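Local coordinates for protein peptidoglycan-N-acetylglucosamine deacetylase BC_1974 (Bacillus cereus, PDB 5N1P) that removes the acetyl group from N-acetylglucosamine residues of peptidoglycan, as a metal-dependent hydrolase of the polysaccharide deacetylase (CE4) family, at residues 62-65 / 66-69; 71-74 / 75-78; 46-49 / 50-54. All blocks are in the same frame, centred on the assembly; numbering follows the deposited sequence.

Interaction 1 (62-65 / 66-69); sequences THNF and AKLY. With ZN (zinc ion), chain F; 8GK (~{N}-oxidanylnaphthalene-1-carboxamide), chain E.
N64 caps the N-terminus of helix 65-70 by folding its side chain back over the first turn toward K67. Its CB packs against K67 CD at 3.9 Å. CG lies anti to the backbone N (chi1 -177°), beside its own carbonyl carbon, which swings the amide over the turn: CG comes 3.7 Å from K67 CG, and OD1 accepts from K67 N at 2.9 Å in a nearly straight bond, the donor tilted 32° from the amide plane. ND2 passes K67 CD at 4.2 Å. Asparagine suits an N-cap because its short side chain brings a carbonyl oxygen to one of the first-turn amides, which lack a backbone acceptor one turn earlier in the helix.

Between F65 and Y69, four residues apart, the tyrosine's edge meets the phenylalanine's face in a T-shaped stack, planes at 65°, with Y69 CD2 3.6 Å from F65 CD2. Y69 OH reaches beyond the contact to the carbonyl of P99. H63, whose NE2 binds zinc at 2.1 Å beside D10, H59 and the hydroxamate oxygens of the inhibitor, is the middle residue of an ST turn in which T62 OG1 accepts from N64 N. T62 OG1 also bonds E77, and the backbone N and O of H63 bond S60 OG and Y100 OH, so the main chain around this metal ligand is tied down by hydrogen bonds.

Interaction 2 (71-74 / 75-78); sequences NGEY and VNEM
Y74, E73 and M78 carry much of this turn, where helix 74-89 begins. The Y74 ring is covered on one face by M78: CG stands over it in a CH-pi contact, 4.1 Å from the ring centroid, while CE reaches CZ at 3.6 Å. The bend of the methionine at chi2 (-57°) keeps the chain over the ring and leaves SD above the same face at 5.0 Å from the centroid, a longer Met-aromatic contact. A flexible, polarisable thioether can follow an aromatic surface in this way, and tyrosine adds a hydroxyl that bonds T96 outside the turn.

Glutamate at 73 is long enough to fold, bent at chi2, toward the residue three further on, where asparagine supplies an N-H donor: OE1 meets N76 ND2 at 2.9 Å. The bond is almost straight, with OE1 in the amide plane of N76, while ND2 approaches from above the carboxylate plane. The E73 backbone oxygen accepts from E77 N, and Y74 O from M78 N at 3.0 Å. A water accepts from N76 N and donates to G72 O. G72, with positive phi, ends the preceding helix. This is a short connection between successive helices, 65-70 and 74-89, of the NodB/CE4 domain: E73 and N76 pair on the more exposed side, while Y74 packs on P98 and on V114 of helix 108-116.

Interaction 3 (46-49 / 50-54); sequences VKRE and NAEGH
A Schellman motif closes helix 43-51, with G53 as its C' residue: H54 N returns to E49 O at 3.1 Å, and G53 N makes a weak bond to N50 O. Glycine suits the position because, at its positive phi, a side chain would press against the preceding carbonyl oxygen. H54 follows the turn, in the loop leading to strand 55-58, its CD2 edge lying near E49 O at 3.3 Å, while its ND1 bonds the backbone N of A30.

On the flank of this last turn, R48 and E52 form an i to i+4 salt bridge. R48 CG lies anti to the backbone N (chi1 -159°), and its chain bends at chi3 to present NE to E52 OE2 at 2.6 Å. OE2 lies near the guanidinium plane, while NE stands 41° out of the carboxylate plane, the two planes being 59° apart. A second, weak bond runs from R48 NH2 to E52 OE1 at 3.3 Å. The fit is tight, R48 CG coming to 3.1 Å from E52 OE2.

R48 NH2 also bonds N21 of helix 16-25, and K24 forms a long, weak ion pair with E52. The opposite charges of R48 and E52 should offset each other, and the arginine would be expected to stabilise the ionised carboxylate.

In the fold
Along the chain the order is interaction 3, interaction 1, interaction 2, all within the NodB homology region. Interaction 3 ends helix 43-51, just before strand 55-58 of the parallel sheet; the loop after that strand carries the zinc ligands H59 and H63 and leads into interaction 1 at the start of helix 65-70. Interaction 2 opens the next helix, 74-89. The centres of interactions 1 and 2 are about 8 Å apart and the two touch: T62 bonds E77, and Y69 packs on Y74. Interaction 3 lies about 27 Å from interaction 1 and about 26 Å from interaction 2, centre to centre, without touching either. The 1-2 pair thus forms one unit beside the metal site, whereas in interaction 3 the E49 side chain stays about 14 Å from the zinc.

Interaction 1 (62-65 / 66-69)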
loop_
_atom_site.group_PDB
_atom_site.type_symbol
_atom_site.label_atom_id
_atom_site.label_comp_id
_atom_site.label_asym_id
_atom_site.label_seq_id
_atom_site.Cartn_x
_atom_site.Cartn_y
_atom_site.Cartn_z
ATOM N N THR A 62 14.247 5.986 -0.619
ATOM C CA THR A 62 15.354 5.094 -0.285
ATOM C C THR A 62 14.920 3.819 0.419
ATOM O O THR A 62 15.669 2.839 0.438
ATOM C CB THR A 62 16.378 5.797 0.619
ATOM O OG1 THR A 62 15.785 6.061 1.903
ATOM C CG2 THR A 62 16.830 7.102 -0.012
ATOM N N HIS A 63 13.746 3.850 1.043
ATOM C CA HIS A 63 13.286 2.738 1.876
ATOM C C HIS A 63 14.347 2.381 2.923
ATOM O O HIS A 63 14.512 1.214 3.291
ATOM C CB HIS A 63 12.946 1.517 1.005
ATOM C CG HIS A 63 11.944 0.583 1.617
ATOM N ND1 HIS A 63 12.251 -0.274 2.651
ATOM C CD2 HIS A 63 10.646 0.345 1.305
ATOM C CE1 HIS A 63 11.183 -0.984 2.966
ATOM N NE2 HIS A 63 10.196 -0.633 2.160
ATOM N N ASN A 64 15.061 3.403 3.390
ATOM C CA ASN A 64 16.170 3.218 4.323
ATOM C C ASN A 64 15.763 3.663 5.728
ATOM O O ASN A 64 15.541 4.840 5.963
ATOM C CB ASN A 64 17.394 4.000 3.837
ATOM C CG ASN A 64 18.620 3.791 4.714
ATOM O OD1 ASN A 64 18.620 4.128 5.899
ATOM N ND2 ASN A 64 19.681 3.249 4.122
ATOM N N PHE A 65 15.660 2.708 6.647
ATOM C CA PHE A 65 15.228 2.974 8.023
ATOM C C PHE A 65 16.022 4.088 8.713
ATOM O O PHE A 65 15.449 4.995 9.312
ATOM C CB PHE A 65 15.324 1.685 8.837
ATOM C CG PHE A 65 14.730 1.788 10.209
ATOM C CD1 PHE A 65 15.496 2.197 11.284
ATOM C CD2 PHE A 65 13.397 1.449 10.424
ATOM C CE1 PHE A 65 14.948 2.282 12.554
ATOM C CE2 PHE A 65 12.843 1.537 11.695
ATOM C CZ PHE A 65 13.621 1.954 12.756
ATOM N N ALA A 66 17.343 4.015 8.630
ATOM C CA ALA A 66 18.195 5.002 9.286
ATOM C C ALA A 66 17.995 6.416 8.723
ATOM O O ALA A 66 17.933 7.398 9.474
ATOM C CB ALA A 66 19.661 4.586 9.172
ATOM N N LYS A 67 17.909 6.520 7.401
ATOM C CA LYS A 67 17.692 7.813 6.759
ATOM C C LYS A 67 16.325 8.400 7.097
ATOM O O LYS A 67 16.215 9.587 7.418
ATOM C CB LYS A 67 17.834 7.698 5.234
ATOM C CG LYS A 67 19.269 7.450 4.770
ATOM C CD LYS A 67 19.344 7.332 3.253
ATOM C CE LYS A 67 20.789 7.118 2.792
ATOM N NZ LYS A 67 20.871 6.961 1.308
ATOM N N LEU A 68 15.290 7.574 7.019
ATOM C CA LEU A 68 13.935 8.063 7.205
ATOM C C LEU A 68 13.629 8.513 8.622
ATOM O O LEU A 68 13.008 9.558 8.826
ATOM C CB LEU A 68 12.931 6.986 6.806
ATOM C CG LEU A 68 12.925 6.586 5.332
ATOM C CD1 LEU A 68 12.203 5.256 5.129
ATOM C CD2 LEU A 68 12.254 7.661 4.498
ATOM N N TYR A 69 14.042 7.713 9.600
ATOM C CA TYR A 69 13.567 7.918 10.964
ATOM C C TYR A 69 14.634 8.535 11.857
ATOM O O TYR A 69 14.424 9.618 12.399
ATOM C CB TYR A 69 13.042 6.595 11.529
ATOM C CG TYR A 69 11.985 6.027 10.605
ATOM C CD1 TYR A 69 10.830 6.754 10.315
ATOM C CD2 TYR A 69 12.145 4.788 10.004
ATOM C CE1 TYR A 69 9.856 6.262 9.451
ATOM C CE2 TYR A 69 11.176 4.286 9.138
ATOM C CZ TYR A 69 10.039 5.035 8.867
ATOM O OH TYR A 69 9.084 4.553 8.008
HETATM ZN ZN ZN F . 8.268 -1.502 1.826
HETATM C C1 8GK E . 7.219 -2.396 4.518
HETATM C C2 8GK E . 7.494 -3.155 5.775
HETATM C C3 8GK E . 8.674 -3.880 5.859
HETATM C C4 8GK E . 8.969 -4.581 7.022
HETATM C C5 8GK E . 8.091 -4.549 8.107
HETATM C C6 8GK E . 6.912 -3.818 8.020
HETATM C C7 8GK E . 6.618 -3.117 6.853
HETATM C C8 8GK E . 10.149 -5.309 7.089
HETATM C C9 8GK E . 11.029 -5.346 6.010
HETATM C C10 8GK E . 10.729 -4.646 4.847
HETATM C C11 8GK E . 9.552 -3.912 4.779
HETATM O O12 8GK E . 7.944 -1.450 4.283
HETATM N N13 8GK E . 6.252 -2.756 3.676
HETATM O O14 8GK E . 6.478 -2.531 2.319
HETATM O O HOH W 1 9.009 -3.673 1.895
#

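Interaction 2 (71-74 / 75-78)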
loop_
_atom_site.group_PDB
_atom_site.type_symbol
_atom_site.label_atom_id
_atom_site.label_comp_id
_atom_site.label_asym_id
_atom_site.label_seq_id
_atom_site.Cartn_x
_atom_site.Cartn_y
_atom_site.Cartn_z
ATOM N N ASN A 71 17.685 9.793 10.974
ATOM C CA ASN A 71 18.191 11.005 10.334
ATOM C C ASN A 71 17.054 11.970 9.973
ATOM O O ASN A 71 17.299 13.093 9.521
ATOM C CB ASN A 71 19.003 10.659 9.084
ATOM C CG ASN A 71 20.246 9.852 9.398
ATOM O OD1 ASN A 71 20.557 9.589 10.561
ATOM N ND2 ASN A 71 20.965 9.448 8.358
ATOM N N GLY A 72 15.818 11.521 10.176
ATOM C CA GLY A 72 14.643 12.369 10.038
ATOM C C GLY A 72 14.265 12.823 8.638
ATOM O O GLY A 72 13.659 13.879 8.469
ATOM N N GLU A 73 14.601 12.025 7.633
ATOM C CA GLU A 73 14.322 12.419 6.246
ATOM C C GLU A 73 12.952 12.003 5.720
ATOM O O GLU A 73 12.665 12.227 4.543
ATOM C CB GLU A 73 15.394 11.853 5.307
ATOM C CG GLU A 73 16.788 12.426 5.538
ATOM C CD GLU A 73 16.863 13.909 5.235
ATOM O OE1 GLU A 73 16.113 14.375 4.350
ATOM O OE2 GLU A 73 17.673 14.610 5.879
ATOM N N TYR A 74 12.112 11.412 6.578
ATOM C CA TYR A 74 10.823 10.861 6.144
ATOM C C TYR A 74 10.013 11.831 5.289
ATOM O O TYR A 74 9.597 11.497 4.173
ATOM C CB TYR A 74 9.982 10.456 7.358
ATOM C CG TYR A 74 8.699 9.726 6.995
ATOM C CD1 TYR A 74 7.502 10.415 6.798
ATOM C CD2 TYR A 74 8.699 8.349 6.843
ATOM C CE1 TYR A 74 6.322 9.729 6.458
ATOM C CE2 TYR A 74 7.545 7.661 6.516
ATOM C CZ TYR A 74 6.360 8.352 6.332
ATOM O OH TYR A 74 5.218 7.654 6.003
ATOM N N VAL A 75 9.778 13.031 5.809
ATOM C CA VAL A 75 8.899 13.939 5.079
ATOM C C VAL A 75 9.574 14.430 3.796
ATOM O O VAL A 75 8.921 14.517 2.752
ATOM C CB VAL A 75 8.452 15.124 5.949
ATOM C CG1 VAL A 75 7.569 16.062 5.136
ATOM C CG2 VAL A 75 7.682 14.610 7.162
ATOM N N ASN A 76 10.876 14.700 3.851
ATOM C CA ASN A 76 11.593 15.103 2.639
ATOM C C ASN A 76 11.475 14.041 1.538
ATOM O O ASN A 76 11.214 14.369 0.375
ATOM C CB ASN A 76 13.066 15.390 2.945
ATOM C CG ASN A 76 13.250 16.608 3.818
ATOM O OD1 ASN A 76 12.419 17.514 3.808
ATOM N ND2 ASN A 76 14.346 16.645 4.576
ATOM N N GLU A 77 11.661 12.773 1.896
ATOM C CA GLU A 77 11.568 11.707 0.904
ATOM C C GLU A 77 10.164 11.566 0.361
ATOM O O GLU A 77 9.973 11.323 -0.828
ATOM C CB GLU A 77 12.007 10.368 1.486
ATOM C CG GLU A 77 13.510 10.291 1.715
ATOM C CD GLU A 77 14.019 8.859 1.740
ATOM O OE1 GLU A 77 13.334 7.965 1.198
ATOM O OE2 GLU A 77 15.121 8.627 2.283
ATOM N N MET A 78 9.170 11.677 1.236
ATOM C CA MET A 78 7.801 11.529 0.771
ATOM C C MET A 78 7.419 12.673 -0.178
ATOM O O MET A 78 6.713 12.443 -1.156
ATOM C CB MET A 78 6.829 11.454 1.941
ATOM C CG MET A 78 6.988 10.164 2.756
ATOM S SD MET A 78 6.794 8.682 1.746
ATOM C CE MET A 78 7.060 7.411 2.960
HETATM O O HOH W 2 11.701 14.978 6.773
#

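Interaction 3 (46-49 / 50-54)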
loop_
_atom_site.group_PDB
_atom_site.type_symbol
_atom_site.label_atom_id
_atom_site.label_comp_id
_atom_site.label_asym_id
_atom_site.label_seq_id
_atom_site.Cartn_x
_atom_site.Cartn_y
_atom_site.Cartn_z
ATOM N N VAL A 46 2.460 3.511 -13.264
ATOM C CA VAL A 46 1.917 4.510 -12.358
ATOM C C VAL A 46 0.663 5.123 -12.968
ATOM O O VAL A 46 -0.362 5.277 -12.303
ATOM C CB VAL A 46 2.942 5.628 -12.052
ATOM C CG1 VAL A 46 2.322 6.671 -11.135
ATOM C CG2 VAL A 46 4.224 5.047 -11.450
ATOM N N LYS A 47 0.747 5.460 -14.251
ATOM C CA LYS A 47 -0.389 6.049 -14.958
ATOM C C LYS A 47 -1.571 5.094 -14.960
ATOM O O LYS A 47 -2.713 5.479 -14.684
ATOM C CB LYS A 47 -0.003 6.403 -16.390
ATOM C CG LYS A 47 -1.083 7.166 -17.127
ATOM C CD LYS A 47 -0.581 7.650 -18.482
ATOM C CE LYS A 47 0.544 8.657 -18.310
ATOM N NZ LYS A 47 0.344 9.869 -19.165
ATOM N N ARG A 48 -1.290 3.835 -15.243
ATOM C CA ARG A 48 -2.344 2.854 -15.325
ATOM C C ARG A 48 -3.017 2.601 -13.959
ATOM O O ARG A 48 -4.244 2.480 -13.870
ATOM C CB ARG A 48 -1.777 1.566 -15.915
ATOM C CG ARG A 48 -2.828 0.713 -16.497
ATOM C CD ARG A 48 -2.317 -0.625 -16.950
ATOM N NE ARG A 48 -3.412 -1.541 -16.719
ATOM C CZ ARG A 48 -3.320 -2.856 -16.716
ATOM N NH1 ARG A 48 -2.167 -3.452 -16.990
ATOM N NH2 ARG A 48 -4.400 -3.565 -16.446
ATOM N N GLU A 49 -2.221 2.532 -12.894
ATOM C CA GLU A 49 -2.776 2.372 -11.546
ATOM C C GLU A 49 -3.803 3.457 -11.258
ATOM O O GLU A 49 -4.936 3.167 -10.854
ATOM C CB GLU A 49 -1.663 2.404 -10.491
ATOM C CG GLU A 49 -0.861 1.104 -10.452
ATOM C CD GLU A 49 0.374 1.164 -9.563
ATOM O OE1 GLU A 49 0.575 2.170 -8.848
ATOM O OE2 GLU A 49 1.143 0.178 -9.589
ATOM N N ASN A 50 -3.407 4.707 -11.489
ATOM C CA ASN A 50 -4.264 5.837 -11.209
ATOM C C ASN A 50 -5.478 5.902 -12.147
ATOM O O ASN A 50 -6.585 6.213 -11.712
ATOM C CB ASN A 50 -3.447 7.127 -11.296
ATOM C CG ASN A 50 -4.293 8.352 -11.116
ATOM O OD1 ASN A 50 -4.543 9.096 -12.076
ATOM N ND2 ASN A 50 -4.764 8.565 -9.901
ATOM N N ALA A 51 -5.267 5.581 -13.422
ATOM C CA ALA A 51 -6.335 5.641 -14.417
ATOM C C ALA A 51 -7.416 4.601 -14.191
ATOM O O ALA A 51 -8.568 4.802 -14.592
ATOM C CB ALA A 51 -5.757 5.476 -15.816
ATOM N N GLU A 52 -7.051 3.492 -13.561
ATOM C CA GLU A 52 -7.988 2.385 -13.402
ATOM C C GLU A 52 -8.646 2.387 -12.029
ATOM O O GLU A 52 -9.210 1.383 -11.600
ATOM C CB GLU A 52 -7.278 1.056 -13.698
ATOM C CG GLU A 52 -6.802 1.050 -15.159
ATOM C CD GLU A 52 -6.172 -0.250 -15.623
ATOM O OE1 GLU A 52 -6.105 -1.211 -14.841
ATOM O OE2 GLU A 52 -5.749 -0.303 -16.798
ATOM N N GLY A 53 -8.596 3.537 -11.363
ATOM C CA GLY A 53 -9.390 3.762 -10.173
ATOM C C GLY A 53 -8.696 3.474 -8.862
ATOM O O GLY A 53 -9.308 3.552 -7.797
ATOM N N HIS A 54 -7.415 3.134 -8.923
ATOM C CA HIS A 54 -6.700 2.810 -7.702
ATOM C C HIS A 54 -6.058 4.044 -7.122
ATOM O O HIS A 54 -5.791 5.008 -7.831
ATOM C CB HIS A 54 -5.642 1.739 -7.974
ATOM C CG HIS A 54 -6.190 0.569 -8.722
ATOM N ND1 HIS A 54 -7.076 -0.321 -8.156
ATOM C CD2 HIS A 54 -6.014 0.176 -10.004
ATOM C CE1 HIS A 54 -7.407 -1.235 -9.058
ATOM N NE2 HIS A 54 -6.781 -0.951 -10.184
#